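Local coordinates for extracellular solute-binding protein (Bordetella parapertussis, PDB 3PU5) that probably captures a small solute, perhaps a polyamine, outside the cytoplasmic membrane for delivery to an ABC-type transporter, at residues S169-I174 with Q301-A306. Numbering follows the deposited sequence.
Sequences SGYGDI and QLVDTA
Tyr171 sets one face of its ring on Val303 and reaches with its hydroxyl to Gln301, in a surface contact of a periplasmic-binding-protein type II fold. The tyrosine sits in the type I turn from Gly170 to Asp173, part of the loop between helix 156-167 and helix 174-184; the other segment leads into the C-terminal helix 305-322. With CG beside the backbone N (chi1 -69°), the ring leaves the turn and reaches across segment 301-306.

Val303 meets one face of that ring. Its CG2 methyl lies 4.1 Å from the ring centroid of Tyr171 and almost on the ring normal, a CH-pi contact centred on the face. The second methyl works nearer the root of the side chain: Val303 CG1 is 4.1 Å from both CG and CB of Tyr171. The two branches thus cover the tyrosine from its CB to the middle of the ring, and Val303 also touches Ser161 and Leu308.

Farther out, the carbonyl of Leu302 approaches obliquely, its O 4.0 Å from Tyr171 CE2. At the phenol end, the Gln301 chain bends at chi2 (-67°), bringing OE1 to the ring edge, with the amide and ring planes 43° apart. Ser299 O accepts a bond from Gln301 NE2, which helps fix the rotation of the amide; the Tyr171 hydroxyl has a weak hydrogen bond with Lys165 NZ. Both segments also run into helices through aspartate N-caps, Asp173 bonding Ala176 N and Asp304 weakly Ala306 N. Beside the phenol, Gln301 OE1 lies near the ring plane, 3.2 Å from Tyr171 OH, while Gln301 CB is 3.5 Å from the same oxygen.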
loop_
_atom_site.group_PDB
_atom_site.type_symbol
_atom_site.label_atom_id
_atom_site.label_comp_id
_atom_site.label_asym_id
_atom_site.label_seq_id
_atom_site.Cartn_x
_atom_site.Cartn_y
_atom_site.Cartn_z
ATOM N N SER A 169 -12.112 20.252 -0.752
ATOM C CA SER A 169 -13.383 19.643 -0.382
ATOM C C SER A 169 -13.307 18.130 -0.195
ATOM O O SER A 169 -14.316 17.496 0.110
ATOM C CB SER A 169 -14.443 19.963 -1.433
ATOM O OG SER A 169 -14.071 19.439 -2.695
ATOM N N GLY A 170 -12.125 17.549 -0.389
ATOM C CA GLY A 170 -11.944 16.123 -0.176
ATOM C C GLY A 170 -10.964 15.479 -1.134
ATOM O O GLY A 170 -10.314 16.169 -1.913
ATOM N N TYR A 171 -10.875 14.150 -1.084
ATOM C CA TYR A 171 -9.926 13.399 -1.902
ATOM C C TYR A 171 -10.051 13.675 -3.398
ATOM O O TYR A 171 -9.077 13.557 -4.131
ATOM C CB TYR A 171 -10.073 11.889 -1.668
ATOM C CG TYR A 171 -9.624 11.411 -0.305
ATOM C CD1 TYR A 171 -8.524 11.979 0.324
ATOM C CD2 TYR A 171 -10.280 10.366 0.333
ATOM C CE1 TYR A 171 -8.102 11.545 1.562
ATOM C CE2 TYR A 171 -9.867 9.922 1.577
ATOM C CZ TYR A 171 -8.773 10.519 2.183
ATOM O OH TYR A 171 -8.358 10.082 3.412
ATOM N N GLY A 172 -11.248 14.024 -3.856
ATOM C CA GLY A 172 -11.464 14.237 -5.277
ATOM C C GLY A 172 -11.263 15.661 -5.767
ATOM O O GLY A 172 -11.517 15.965 -6.939
ATOM N N ASP A 173 -10.804 16.542 -4.880
ATOM C CA ASP A 173 -10.587 17.942 -5.246
ATOM C C ASP A 173 -9.204 18.096 -5.852
ATOM O O ASP A 173 -8.248 18.458 -5.163
ATOM C CB ASP A 173 -10.736 18.843 -4.017
ATOM C CG ASP A 173 -10.865 20.322 -4.374
ATOM O OD1 ASP A 173 -10.554 20.704 -5.520
ATOM O OD2 ASP A 173 -11.271 21.106 -3.488
ATOM N N ILE A 174 -9.098 17.825 -7.149
ATOM C CA ILE A 174 -7.800 17.800 -7.795
ATOM C C ILE A 174 -7.226 19.204 -7.994
ATOM O O ILE A 174 -6.010 19.377 -8.013
ATOM C CB ILE A 174 -7.836 17.034 -9.128
ATOM C CG1 ILE A 174 -8.813 17.679 -10.104
ATOM C CG2 ILE A 174 -8.204 15.575 -8.896
ATOM C CD1 ILE A 174 -8.769 17.056 -11.491
ATOM N N GLN A 301 -5.088 6.316 6.424
ATOM C CA GLN A 301 -6.118 6.735 5.483
ATOM C C GLN A 301 -5.950 6.022 4.151
ATOM O O GLN A 301 -4.843 5.963 3.601
ATOM C CB GLN A 301 -6.051 8.250 5.255
ATOM C CG GLN A 301 -6.221 9.067 6.521
ATOM C CD GLN A 301 -7.613 8.949 7.108
ATOM O OE1 GLN A 301 -8.601 9.283 6.458
ATOM N NE2 GLN A 301 -7.698 8.471 8.350
ATOM N N LEU A 302 -7.051 5.493 3.630
ATOM C CA LEU A 302 -7.046 4.841 2.334
ATOM C C LEU A 302 -7.944 5.614 1.387
ATOM O O LEU A 302 -9.069 5.968 1.741
ATOM C CB LEU A 302 -7.553 3.402 2.444
ATOM C CG LEU A 302 -6.637 2.409 3.157
ATOM C CD1 LEU A 302 -6.735 2.580 4.664
ATOM C CD2 LEU A 302 -7.023 1.003 2.763
ATOM N N VAL A 303 -7.448 5.872 0.186
ATOM C CA VAL A 303 -8.218 6.598 -0.809
ATOM C C VAL A 303 -8.974 5.624 -1.715
ATOM O O VAL A 303 -8.435 4.598 -2.124
ATOM C CB VAL A 303 -7.316 7.506 -1.650
ATOM C CG1 VAL A 303 -8.159 8.352 -2.603
ATOM C CG2 VAL A 303 -6.464 8.395 -0.734
ATOM N N ASP A 304 -10.227 5.956 -2.002
ATOM C CA ASP A 304 -11.106 5.140 -2.840
ATOM C C ASP A 304 -10.459 4.767 -4.174
ATOM O O ASP A 304 -10.136 5.642 -4.979
ATOM C CB ASP A 304 -12.416 5.909 -3.079
ATOM C CG ASP A 304 -13.378 5.183 -4.015
ATOM O OD1 ASP A 304 -13.081 4.051 -4.451
ATOM O OD2 ASP A 304 -14.451 5.756 -4.309
ATOM N N THR A 305 -10.274 3.471 -4.410
ATOM C CA THR A 305 -9.656 3.010 -5.654
ATOM C C THR A 305 -10.380 3.545 -6.890
ATOM O O THR A 305 -9.744 4.059 -7.809
ATOM C CB THR A 305 -9.583 1.468 -5.735
ATOM O OG1 THR A 305 -8.913 0.956 -4.575
ATOM C CG2 THR A 305 -8.828 1.029 -6.983
ATOM N N ALA A 306 -11.704 3.422 -6.907
ATOM C CA ALA A 306 -12.510 3.879 -8.039
ATOM C C ALA A 306 -12.319 5.368 -8.289
ATOM O O ALA A 306 -12.252 5.809 -9.434
ATOM C CB ALA A 306 -13.997 3.566 -7.807
#